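Local coordinates for fucoxanthin chlorophyll a/c-binding protein Lhcq10 (Chaetoceros gracilis, PDB 6L4U) that probably harvests light by holding chlorophyll a, chlorophyll c1 and a fucoxanthin carotenoid around a bundle of membrane helices, at residues 165-170 with 182-187; 74-79 with 157-162; 125-130 with 238-243. All coordinates share one frame; numbering follows the deposited sequence.

Interaction 1 of 3, residues 165-170 with 182-187. With KC1 (Chlorophyll c1), chain B.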
# COMPACT_ATOMS: atom_id res chain seq x y z
N GLY Z 165 93.81 -18.60 -39.72
CA GLY Z 165 94.51 -19.85 -39.90
C GLY Z 165 95.56 -20.14 -38.85
O GLY Z 165 95.98 -21.29 -38.72
N ALA Z 166 95.99 -19.13 -38.10
CA ALA Z 166 96.98 -19.30 -37.05
C ALA Z 166 96.34 -20.02 -35.88
O ALA Z 166 95.59 -19.44 -35.11
CB ALA Z 166 97.53 -17.94 -36.62
N PHE Z 167 96.63 -21.31 -35.76
CA PHE Z 167 96.12 -22.07 -34.63
C PHE Z 167 96.88 -21.66 -33.37
O PHE Z 167 98.11 -21.67 -33.36
CB PHE Z 167 96.26 -23.56 -34.86
CG PHE Z 167 95.24 -24.38 -34.14
CD1 PHE Z 167 95.48 -24.85 -32.86
CD2 PHE Z 167 94.02 -24.67 -34.73
CE1 PHE Z 167 94.54 -25.60 -32.19
CE2 PHE Z 167 93.07 -25.41 -34.07
CZ PHE Z 167 93.33 -25.88 -32.80
N PRO Z 168 96.18 -21.27 -32.31
CA PRO Z 168 96.86 -20.93 -31.06
C PRO Z 168 97.47 -22.17 -30.43
O PRO Z 168 96.89 -23.26 -30.46
CB PRO Z 168 95.73 -20.37 -30.19
CG PRO Z 168 94.48 -20.93 -30.79
CD PRO Z 168 94.73 -21.03 -32.24
N ASN Z 169 98.68 -22.01 -29.89
CA ASN Z 169 99.30 -23.14 -29.21
C ASN Z 169 98.69 -23.51 -27.88
O ASN Z 169 98.17 -22.67 -27.13
CB ASN Z 169 100.82 -23.06 -29.10
CG ASN Z 169 101.52 -22.42 -30.27
OD1 ASN Z 169 101.53 -21.22 -30.54
ND2 ASN Z 169 101.95 -23.33 -31.13
N PHE Z 170 98.73 -24.82 -27.61
CA PHE Z 170 98.16 -25.40 -26.41
C PHE Z 170 98.95 -25.05 -25.16
O PHE Z 170 98.39 -25.12 -24.06
CB PHE Z 170 98.09 -26.92 -26.54
CG PHE Z 170 97.02 -27.41 -27.47
CD1 PHE Z 170 95.81 -26.74 -27.58
CD2 PHE Z 170 97.22 -28.55 -28.24
CE1 PHE Z 170 94.82 -27.19 -28.44
CE2 PHE Z 170 96.24 -29.01 -29.10
CZ PHE Z 170 95.04 -28.33 -29.20
N LEU Z 182 102.70 -31.53 -26.76
CA LEU Z 182 102.96 -30.96 -28.07
C LEU Z 182 101.90 -29.94 -28.45
O LEU Z 182 100.83 -29.84 -27.84
CB LEU Z 182 103.05 -32.05 -29.14
CG LEU Z 182 104.00 -33.21 -28.89
CD1 LEU Z 182 103.85 -34.26 -29.97
CD2 LEU Z 182 105.42 -32.70 -28.82
N ASN Z 183 102.21 -29.18 -29.50
CA ASN Z 183 101.29 -28.23 -30.11
C ASN Z 183 100.81 -28.78 -31.44
O ASN Z 183 101.35 -29.75 -31.98
CB ASN Z 183 101.96 -26.87 -30.30
CG ASN Z 183 102.18 -26.16 -28.99
OD1 ASN Z 183 103.07 -25.31 -28.87
ND2 ASN Z 183 101.35 -26.47 -28.00
N LEU Z 184 99.77 -28.15 -31.98
CA LEU Z 184 99.18 -28.65 -33.22
C LEU Z 184 100.01 -28.26 -34.44
O LEU Z 184 100.16 -29.05 -35.37
CB LEU Z 184 97.75 -28.13 -33.36
CG LEU Z 184 96.94 -28.75 -34.50
CD1 LEU Z 184 96.70 -30.23 -34.22
CD2 LEU Z 184 95.63 -28.02 -34.71
N TYR Z 185 100.58 -27.05 -34.44
CA TYR Z 185 101.32 -26.55 -35.59
C TYR Z 185 102.78 -27.01 -35.56
O TYR Z 185 103.27 -27.59 -36.53
CB TYR Z 185 101.21 -25.02 -35.65
CG TYR Z 185 102.03 -24.33 -36.72
CD1 TYR Z 185 102.18 -24.87 -38.00
CD2 TYR Z 185 102.64 -23.11 -36.46
CE1 TYR Z 185 102.94 -24.24 -38.95
CE2 TYR Z 185 103.38 -22.46 -37.42
CZ TYR Z 185 103.52 -23.03 -38.67
OH TYR Z 185 104.27 -22.38 -39.63
N ASP Z 186 103.50 -26.72 -34.48
CA ASP Z 186 104.91 -27.10 -34.37
C ASP Z 186 105.09 -28.01 -33.17
O ASP Z 186 105.47 -27.56 -32.08
CB ASP Z 186 105.81 -25.86 -34.28
CG ASP Z 186 106.04 -25.21 -35.63
OD1 ASP Z 186 105.51 -25.73 -36.64
OD2 ASP Z 186 106.75 -24.19 -35.69
N PRO Z 187 104.80 -29.31 -33.32
CA PRO Z 187 105.05 -30.22 -32.20
C PRO Z 187 106.52 -30.51 -32.00
O PRO Z 187 106.99 -30.54 -30.85
CB PRO Z 187 104.26 -31.48 -32.59
CG PRO Z 187 104.15 -31.43 -34.06
CD PRO Z 187 104.27 -30.01 -34.51
NB KC1 B . 100.63 -25.02 -44.76
ND KC1 B . 98.95 -24.94 -41.07
C1A KC1 B . 101.10 -22.60 -41.36
C1B KC1 B . 101.62 -24.26 -45.23
C1C KC1 B . 98.54 -27.20 -44.32
C1D KC1 B . 97.92 -25.64 -40.37
C2A KC1 B . 102.15 -21.50 -41.35
C2B KC1 B . 102.06 -24.57 -46.60
C2C KC1 B . 97.80 -28.48 -44.25
C2D KC1 B . 97.56 -25.09 -39.04
C3A KC1 B . 102.76 -21.65 -42.73
C3B KC1 B . 101.18 -25.69 -46.97
C3C KC1 B . 97.21 -28.48 -42.91
C3D KC1 B . 98.50 -23.93 -38.98
C4A KC1 B . 101.94 -22.79 -43.24
C4B KC1 B . 100.33 -25.88 -45.74
C4C KC1 B . 97.71 -27.18 -42.35
C4D KC1 B . 99.22 -23.92 -40.17
CAA KC1 B . 103.29 -21.75 -40.36
CAB KC1 B . 101.24 -26.37 -48.29
CAC KC1 B . 96.37 -29.60 -42.31
CAD KC1 B . 98.96 -22.78 -38.16
CBA KC1 B . 104.23 -20.55 -40.31
CBB KC1 B . 100.56 -27.43 -48.67
CBC KC1 B . 94.94 -29.24 -41.98
CBD KC1 B . 100.02 -22.08 -38.90
CED KC1 B . 98.87 -18.66 -40.21
CGA KC1 B . 103.48 -19.27 -40.03
CGD KC1 B . 99.72 -20.62 -39.01
CHA KC1 B . 100.19 -22.82 -40.18
CHB KC1 B . 102.24 -23.18 -44.46
CHC KC1 B . 99.26 -26.88 -45.58
CHD KC1 B . 97.32 -26.82 -40.98
CMA KC1 B . 102.54 -20.41 -43.58
CMB KC1 B . 103.14 -23.91 -47.40
CMC KC1 B . 97.66 -29.56 -45.27
CMD KC1 B . 96.58 -25.46 -37.97
NA KC1 B . 101.01 -23.30 -42.43
NC KC1 B . 98.49 -26.45 -43.21
O1A KC1 B . 103.33 -18.43 -40.91
O1D KC1 B . 100.10 -19.86 -38.14
O2A KC1 B . 102.95 -19.00 -38.71
O2D KC1 B . 99.01 -20.07 -40.15
OBD KC1 B . 98.52 -22.45 -37.00
MG KC1 B . 99.95 -25.04 -42.84
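Phe-167 and Leu-184 join two irregular pieces of one long loop in a mainly apolar loop-to-loop contact, a local closure in the connection between helix 137-153 and helix 196-223 of the chlorophyll a/b-binding fold. Neither segment has regular secondary structure, so side chains carry the pairing. The evidence for a CH-pi contact is exact: Leu-184 CD2 lies 3.4 Å from the Phe-167 ring centroid and only 1° off the ring normal. The first torsion of Leu-184 (chi1 -171°, CG opposite the backbone N) swings the branch toward the ring, and the second puts CD2 rather than CD1 over it. Helix 137-153 completes the packing, since Leu-147 and Ser-151 touch Phe-167.

The second point of contact is more polar. Asn-169 and Asn-183 cross at about a right angle, and Asn-169 ND2 donates a weak bond to Asn-183 OD1 at 3.2 Å, bent to 125° at the hydrogen. The bond rests on the modelled turn of the Asn-183 amide, which is doubtful because its ND2 faces another donor, Phe-170 N. Phe-170 also presents its ring edge to Leu-182 O, while Phe-150 meets this ring edge-to-face.

The same loop pair borders a chlorophyll c1. Phe-167 N donates to the ring ketone OBD of the pigment; the 2.5 Å separation is unusually short and best read with caution. Tyr-185 has Asp-186 OD1 over one ring face and the chlorophyll's isocyclic ring over the opposite one, but its hydroxyl is modelled too near the pigment for a credible contact, so this placement is doubtful. The firmer evidence is at Phe-167, where Leu-184 CD2 stands 3.7 Å from each of the six ring carbons.

Interaction 2 of 3, residues 74-79 with 157-162. With KC1 (Chlorophyll c1), chain C.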
# COMPACT_ATOMS: atom_id res chain seq x y z
N SER Z 74 85.42 -5.26 -42.29
CA SER Z 74 86.78 -5.72 -42.05
C SER Z 74 86.86 -6.91 -41.10
O SER Z 74 87.89 -7.59 -41.06
CB SER Z 74 87.63 -4.58 -41.49
OG SER Z 74 87.89 -3.60 -42.49
N ALA Z 75 85.80 -7.17 -40.33
CA ALA Z 75 85.80 -8.32 -39.44
C ALA Z 75 85.30 -9.58 -40.13
O ALA Z 75 85.78 -10.68 -39.83
CB ALA Z 75 84.95 -8.05 -38.20
N THR Z 76 84.35 -9.44 -41.06
CA THR Z 76 83.89 -10.58 -41.82
C THR Z 76 84.84 -10.94 -42.94
O THR Z 76 84.78 -12.06 -43.46
CB THR Z 76 82.50 -10.31 -42.41
OG1 THR Z 76 82.62 -9.38 -43.49
CG2 THR Z 76 81.62 -9.71 -41.34
N ILE Z 77 85.71 -10.01 -43.34
CA ILE Z 77 86.74 -10.34 -44.32
C ILE Z 77 87.82 -11.21 -43.68
O ILE Z 77 88.58 -11.87 -44.39
CB ILE Z 77 87.37 -9.07 -44.93
CG1 ILE Z 77 87.91 -9.29 -46.34
CG2 ILE Z 77 88.51 -8.52 -44.14
CD1 ILE Z 77 87.56 -8.20 -47.27
N GLY Z 78 87.91 -11.21 -42.34
CA GLY Z 78 88.73 -12.20 -41.66
C GLY Z 78 87.99 -13.50 -41.43
O GLY Z 78 88.62 -14.55 -41.29
N PHE Z 79 86.66 -13.44 -41.38
CA PHE Z 79 85.86 -14.65 -41.37
C PHE Z 79 85.97 -15.38 -42.70
O PHE Z 79 86.09 -16.61 -42.74
CB PHE Z 79 84.40 -14.32 -41.07
CG PHE Z 79 83.52 -15.52 -40.86
CD1 PHE Z 79 83.35 -16.05 -39.59
CD2 PHE Z 79 82.83 -16.10 -41.92
CE1 PHE Z 79 82.54 -17.15 -39.39
CE2 PHE Z 79 82.03 -17.21 -41.72
CZ PHE Z 79 81.89 -17.73 -40.46
N HIS Z 157 91.59 -13.78 -32.22
CA HIS Z 157 90.55 -14.23 -33.13
C HIS Z 157 90.65 -13.53 -34.47
O HIS Z 157 91.10 -12.38 -34.57
CB HIS Z 157 89.17 -13.98 -32.53
CG HIS Z 157 88.08 -14.79 -33.15
ND1 HIS Z 157 87.21 -14.27 -34.09
CD2 HIS Z 157 87.70 -16.07 -32.94
CE1 HIS Z 157 86.35 -15.21 -34.45
NE2 HIS Z 157 86.62 -16.31 -33.77
N TYR Z 158 90.21 -14.23 -35.50
CA TYR Z 158 90.34 -13.78 -36.87
C TYR Z 158 89.35 -12.69 -37.24
O TYR Z 158 89.55 -12.01 -38.25
CB TYR Z 158 90.18 -14.98 -37.81
CG TYR Z 158 88.97 -15.84 -37.53
CD1 TYR Z 158 89.03 -16.91 -36.64
CD2 TYR Z 158 87.76 -15.59 -38.17
CE1 TYR Z 158 87.93 -17.71 -36.41
CE2 TYR Z 158 86.65 -16.37 -37.94
CZ TYR Z 158 86.74 -17.43 -37.06
OH TYR Z 158 85.64 -18.20 -36.83
N MET Z 159 88.28 -12.51 -36.46
CA MET Z 159 87.37 -11.38 -36.65
C MET Z 159 87.73 -10.18 -35.81
O MET Z 159 86.85 -9.41 -35.39
CB MET Z 159 85.92 -11.79 -36.41
CG MET Z 159 85.46 -12.95 -37.24
SD MET Z 159 83.70 -13.20 -37.02
CE MET Z 159 83.08 -11.86 -38.04
N ARG Z 160 89.02 -9.99 -35.57
CA ARG Z 160 89.61 -8.96 -34.73
C ARG Z 160 90.93 -8.62 -35.41
O ARG Z 160 91.01 -8.71 -36.64
CB ARG Z 160 89.83 -9.44 -33.29
CG ARG Z 160 88.57 -9.75 -32.49
CD ARG Z 160 87.78 -8.49 -32.17
NE ARG Z 160 86.41 -8.80 -31.77
CZ ARG Z 160 85.35 -8.67 -32.56
NH1 ARG Z 160 84.14 -8.98 -32.11
NH2 ARG Z 160 85.50 -8.23 -33.80
N GLY Z 161 91.90 -8.11 -34.65
CA GLY Z 161 93.29 -8.25 -35.05
C GLY Z 161 93.54 -9.70 -35.45
O GLY Z 161 93.33 -10.61 -34.65
N GLY Z 162 93.96 -9.92 -36.68
CA GLY Z 162 93.61 -11.16 -37.35
C GLY Z 162 94.59 -12.30 -37.29
O GLY Z 162 94.65 -13.03 -36.29
NB KC1 C . 81.95 -17.36 -34.21
ND KC1 C . 83.40 -18.46 -30.59
C1A KC1 C . 84.03 -15.37 -31.12
C1B KC1 C . 81.83 -16.14 -34.71
C1C KC1 C . 81.32 -20.27 -33.47
C1D KC1 C . 83.45 -19.65 -29.79
C2A KC1 C . 84.30 -13.88 -31.26
C2B KC1 C . 80.90 -16.01 -35.86
C2C KC1 C . 80.64 -21.55 -33.16
C2D KC1 C . 84.16 -19.52 -28.50
C3A KC1 C . 83.70 -13.57 -32.62
C3B KC1 C . 80.44 -17.40 -36.02
C3C KC1 C . 81.19 -21.92 -31.85
C3D KC1 C . 84.55 -18.10 -28.57
C4A KC1 C . 83.16 -14.92 -32.96
C4B KC1 C . 81.17 -18.14 -34.96
C4C KC1 C . 82.12 -20.80 -31.56
C4D KC1 C . 84.09 -17.58 -29.77
CAA KC1 C . 85.72 -13.33 -31.19
CAB KC1 C . 79.50 -17.91 -37.04
CAC KC1 C . 80.89 -23.13 -31.00
CAD KC1 C . 85.26 -17.02 -27.85
CBA KC1 C . 85.70 -11.91 -30.62
CBB KC1 C . 79.84 -18.83 -37.91
CBC KC1 C . 79.70 -22.76 -30.13
CBD KC1 C . 85.20 -15.80 -28.66
CED KC1 C . 84.79 -12.80 -26.30
CGA KC1 C . 86.52 -11.84 -29.36
CGD KC1 C . 84.53 -14.73 -27.86
CHA KC1 C . 84.44 -16.16 -29.90
CHB KC1 C . 82.52 -14.98 -34.12
CHC KC1 C . 81.01 -19.58 -34.73
CHD KC1 C . 82.84 -20.88 -30.28
CMA KC1 C . 82.54 -12.58 -32.51
CMB KC1 C . 80.49 -14.81 -36.66
CMC KC1 C . 79.62 -22.32 -33.96
CMD KC1 C . 84.48 -20.42 -27.35
NA KC1 C . 83.34 -15.91 -32.07
NC KC1 C . 82.17 -19.83 -32.51
O1A KC1 C . 86.51 -10.83 -28.68
O1D KC1 C . 83.37 -14.43 -28.07
O2A KC1 C . 87.34 -12.97 -28.95
O2D KC1 C . 85.28 -14.02 -26.85
OBD KC1 C . 85.82 -17.13 -26.70
MG KC1 C . 82.89 -17.90 -32.48
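Ala-75 O accepts Phe-79 N at 3.3 Å within helix 73-102 and, weakly, Gly-78 N; Met-159 CE of the facing loop packs against the same oxygen at 3.4 Å. The bend at the last torsion of Met-159 (chi3 77°) brings CE, too, against the oxygen that its CB and CG already border. The sulfur makes an oblique Met-aromatic contact, with Met-159 SD 5.1 Å from the Phe-79 ring centroid.

Phe-79 and Tyr-158 lie side by side and point the same way, and Phe-79 CD1 comes to the edge of the tyrosine ring. Beside them, Gly-78 CA makes a CA-H...O contact of 3.5 Å with Tyr-158 O. A side chain at this glycine would run into that carbonyl; its absence lets Tyr-158 O come close at this point.

Residues 157-160 form a type I beta turn, further pinned by Met-159 N donating to His-157 ND1 at 3.1 Å; the donor stands 36° out of the imidazole plane. Tyr-158 CD1 covers one face of that imidazole and chlorophyll c1 CAA the opposite face. At the other ring nitrogen, His-157 NE2 is hydrogen-bonded to Glu-152. Phe-79 also meets the pigment, its CZ lying 3.5 Å from the vinyl carbon CBB. The chemistry is consistent with a mostly nonpolar joining of helix to loop, helped by the CA-H...O contact, while the bonds at both nitrogens of His-157 probably hold the imidazole against the chlorophyll.

Interaction 3 of 3, residues 125-130 with 238-243. With CLA (chlorophyll a), chain D.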
# COMPACT_ATOMS: atom_id res chain seq x y z
N PRO Z 125 86.54 -45.26 -50.04
CA PRO Z 125 86.59 -44.58 -48.69
C PRO Z 125 85.32 -43.84 -48.25
O PRO Z 125 85.13 -43.71 -47.03
CB PRO Z 125 87.78 -43.61 -48.83
CG PRO Z 125 88.20 -43.64 -50.27
CD PRO Z 125 87.72 -44.93 -50.86
N PRO Z 126 84.44 -43.34 -49.14
CA PRO Z 126 83.12 -42.92 -48.63
C PRO Z 126 82.28 -44.05 -48.04
O PRO Z 126 81.54 -43.81 -47.08
CB PRO Z 126 82.43 -42.30 -49.85
CG PRO Z 126 83.32 -42.56 -50.98
CD PRO Z 126 84.68 -42.66 -50.42
N GLU Z 127 82.36 -45.27 -48.58
CA GLU Z 127 81.79 -46.43 -47.89
C GLU Z 127 82.53 -46.73 -46.61
O GLU Z 127 81.93 -47.30 -45.68
CB GLU Z 127 81.81 -47.62 -48.84
CG GLU Z 127 80.58 -47.68 -49.71
CD GLU Z 127 80.88 -47.25 -51.12
OE1 GLU Z 127 81.89 -46.53 -51.28
OE2 GLU Z 127 80.10 -47.56 -52.03
N GLN Z 128 83.81 -46.35 -46.50
CA GLN Z 128 84.51 -46.88 -45.34
C GLN Z 128 84.28 -45.97 -44.13
O GLN Z 128 84.37 -46.44 -43.00
CB GLN Z 128 85.98 -47.21 -45.66
CG GLN Z 128 87.05 -47.04 -44.63
CD GLN Z 128 88.47 -47.09 -45.17
OE1 GLN Z 128 88.72 -47.21 -46.37
NE2 GLN Z 128 89.42 -47.03 -44.25
N TRP Z 129 83.83 -44.72 -44.35
CA TRP Z 129 83.37 -43.89 -43.24
C TRP Z 129 82.08 -44.43 -42.63
O TRP Z 129 81.88 -44.32 -41.41
CB TRP Z 129 83.17 -42.44 -43.70
CG TRP Z 129 82.56 -41.55 -42.63
CD1 TRP Z 129 81.24 -41.22 -42.49
CD2 TRP Z 129 83.26 -40.90 -41.57
NE1 TRP Z 129 81.08 -40.41 -41.40
CE2 TRP Z 129 82.30 -40.19 -40.82
CE3 TRP Z 129 84.60 -40.84 -41.17
CZ2 TRP Z 129 82.63 -39.43 -39.70
CZ3 TRP Z 129 84.93 -40.08 -40.06
CH2 TRP Z 129 83.95 -39.39 -39.34
N ASP Z 130 81.19 -45.00 -43.45
CA ASP Z 130 79.94 -45.54 -42.93
C ASP Z 130 80.16 -46.78 -42.07
O ASP Z 130 79.41 -47.02 -41.13
CB ASP Z 130 78.99 -45.88 -44.08
CG ASP Z 130 78.50 -44.66 -44.82
OD1 ASP Z 130 78.41 -43.58 -44.20
OD2 ASP Z 130 78.19 -44.78 -46.03
N PRO Z 238 84.64 -45.55 -57.67
CA PRO Z 238 83.70 -46.69 -57.66
C PRO Z 238 82.24 -46.43 -57.29
O PRO Z 238 81.57 -47.38 -56.89
CB PRO Z 238 84.34 -47.62 -56.62
CG PRO Z 238 85.04 -46.68 -55.71
CD PRO Z 238 85.56 -45.57 -56.52
N HIS Z 239 81.75 -45.18 -57.38
CA HIS Z 239 80.32 -44.84 -57.33
C HIS Z 239 79.66 -45.24 -56.00
O HIS Z 239 78.92 -46.21 -55.91
CB HIS Z 239 79.56 -45.45 -58.52
CG HIS Z 239 78.19 -44.89 -58.71
ND1 HIS Z 239 77.21 -45.53 -59.44
CD2 HIS Z 239 77.63 -43.74 -58.27
CE1 HIS Z 239 76.11 -44.80 -59.44
NE2 HIS Z 239 76.34 -43.71 -58.73
N TYR Z 240 80.02 -44.47 -54.96
CA TYR Z 240 79.51 -44.70 -53.61
C TYR Z 240 77.99 -44.60 -53.51
O TYR Z 240 77.40 -45.35 -52.73
CB TYR Z 240 80.17 -43.73 -52.63
CG TYR Z 240 79.38 -43.38 -51.39
CD1 TYR Z 240 79.29 -44.27 -50.32
CD2 TYR Z 240 78.77 -42.14 -51.26
CE1 TYR Z 240 78.58 -43.95 -49.18
CE2 TYR Z 240 78.07 -41.80 -50.13
CZ TYR Z 240 77.97 -42.71 -49.09
OH TYR Z 240 77.27 -42.37 -47.96
N ASP Z 241 77.37 -43.65 -54.24
CA ASP Z 241 75.93 -43.72 -54.57
C ASP Z 241 75.00 -43.70 -53.34
O ASP Z 241 73.84 -44.10 -53.40
CB ASP Z 241 75.84 -44.88 -55.58
CG ASP Z 241 75.35 -46.22 -55.08
OD1 ASP Z 241 75.19 -46.59 -53.90
OD2 ASP Z 241 75.62 -47.11 -55.92
N GLY Z 242 75.50 -43.14 -52.24
CA GLY Z 242 74.71 -42.97 -51.04
C GLY Z 242 74.42 -41.52 -50.73
O GLY Z 242 73.71 -40.85 -51.49
N GLU Z 243 74.95 -41.02 -49.62
CA GLU Z 243 74.93 -39.59 -49.32
C GLU Z 243 76.24 -39.23 -48.64
O GLU Z 243 76.45 -39.58 -47.48
CB GLU Z 243 73.73 -39.20 -48.45
CG GLU Z 243 73.74 -37.72 -48.14
CD GLU Z 243 73.62 -36.87 -49.39
OE1 GLU Z 243 72.81 -37.19 -50.29
OE2 GLU Z 243 74.41 -35.92 -49.53
MG CLA D . 92.20 -41.54 -42.41
CHA CLA D . 91.82 -44.78 -41.21
CHB CLA D . 89.05 -40.89 -41.42
CHC CLA D . 92.76 -38.28 -43.19
CHD CLA D . 95.79 -42.26 -42.92
NA CLA D . 90.71 -42.61 -41.43
C1A CLA D . 90.63 -43.85 -41.12
C2A CLA D . 89.27 -44.33 -40.65
C3A CLA D . 88.43 -43.07 -40.78
C4A CLA D . 89.48 -42.13 -41.24
CMA CLA D . 87.47 -43.21 -41.95
CAA CLA D . 89.12 -44.70 -39.16
CBA CLA D . 90.24 -44.43 -38.16
CGA CLA D . 90.56 -42.98 -37.91
O1A CLA D . 89.67 -42.15 -37.78
O2A CLA D . 91.95 -42.57 -37.81
NB CLA D . 91.05 -39.84 -42.34
C1B CLA D . 89.81 -39.73 -41.88
C2B CLA D . 89.24 -38.36 -41.85
C3B CLA D . 90.37 -37.57 -42.38
C4B CLA D . 91.43 -38.60 -42.65
CMB CLA D . 87.89 -37.90 -41.39
CAB CLA D . 90.42 -36.10 -42.59
CBB CLA D . 90.74 -35.56 -43.75
NC CLA D . 93.91 -40.52 -42.94
C1C CLA D . 93.92 -39.20 -43.20
C2C CLA D . 95.25 -38.64 -43.53
C3C CLA D . 96.14 -39.81 -43.45
C4C CLA D . 95.20 -40.91 -43.08
CMC CLA D . 95.62 -37.22 -43.86
CAC CLA D . 97.62 -39.88 -43.68
CBC CLA D . 98.25 -39.62 -42.32
ND CLA D . 93.55 -43.03 -42.12
C1D CLA D . 94.92 -43.32 -42.41
C2D CLA D . 95.36 -44.72 -42.14
C3D CLA D . 94.08 -45.29 -41.65
C4D CLA D . 93.13 -44.28 -41.66
CMD CLA D . 96.63 -45.50 -42.27
CAD CLA D . 93.42 -46.53 -41.14
OBD CLA D . 93.98 -47.67 -40.98
CBD CLA D . 92.01 -46.21 -40.84
CGD CLA D . 91.07 -47.23 -41.40
O1D CLA D . 90.85 -48.27 -40.77
O2D CLA D . 90.42 -46.99 -42.67
CED CLA D . 89.35 -47.84 -43.07
C1 CLA D . 92.30 -41.31 -37.24
C2 CLA D . 92.85 -40.40 -38.31
C3 CLA D . 94.15 -40.41 -38.63
C4 CLA D . 95.13 -41.32 -37.94
C5 CLA D . 94.66 -39.48 -39.70
C6 CLA D . 95.11 -38.14 -39.13
C7 CLA D . 94.56 -36.99 -39.96
C8 CLA D . 95.31 -35.70 -39.68
C9 CLA D . 94.47 -34.50 -40.10
C10 CLA D . 96.64 -35.72 -40.42
C11 CLA D . 97.82 -35.59 -39.46
C12 CLA D . 98.65 -36.87 -39.43
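The Tyr-240 ring is enclosed on both faces: Gly-242 N lies over one, offset toward the rim, and Pro-126 CB over the opposite one, 3.9 Å from the ring centroid and 22° off the normal, a CH-pi contact. Around the ring edge, in its plane, come Glu-127 CG, Asp-130 OD2 and Glu-243 C. Glu-127 slides past the ring with its carboxylate turned 86° to it, nearly perpendicular, and CD is 3.5 Å from Tyr-240 CD1. That route depends on a bend at its second torsion (chi2 105°).

At the phenol end, Asp-130 OD2 is 3.2 Å from Tyr-240 OH. Tyr-240 OH accepts a weak bond from Glu-243 N at 3.2 Å, which folds residues 240-243 back around the ring. A leucine in place of Tyr-240 would probably leave Glu-243 N without its acceptor and Asp-130 OD2 without its polar neighbour, and take the flat face from Pro-126.

The contact ties the short, weakly bonded helix 125-130 to the segment that follows helix 196-223. Gln-224 helps hold this segment, by a weak bond to Tyr-240 N and by backbone hydrogen bonding with Asp-241; it also touches Pro-126 of the short helix. Pro-125 and Pro-126 pack on Tyr-98 of helix 73-102, and Trp-129 rests on Lys-137 and Ile-140 of helix 137-153.

How the interactions relate
Interaction 2 is the buried contact of the three; interactions 1 and 3 are only partly buried. Interactions 1 and 2 draw on adjoining pieces of the connection between helix 137-153 and helix 196-223, with centres 19 Å apart, and each borders a chlorophyll c1. Interaction 2 anchors that connection to helix 73-102, while interaction 1 closes the connection on itself. Interaction 3 lies on the opposite side of the chain's centre, about 36 Å from interaction 2 between centres, and joins a short helix to the C-terminal segment. Chemistry follows place: sulfur and aromatic packing at 2, a methyl-ring contact with weak amide pairing at 1, a proline over a tyrosine face with edge carboxylates at 3.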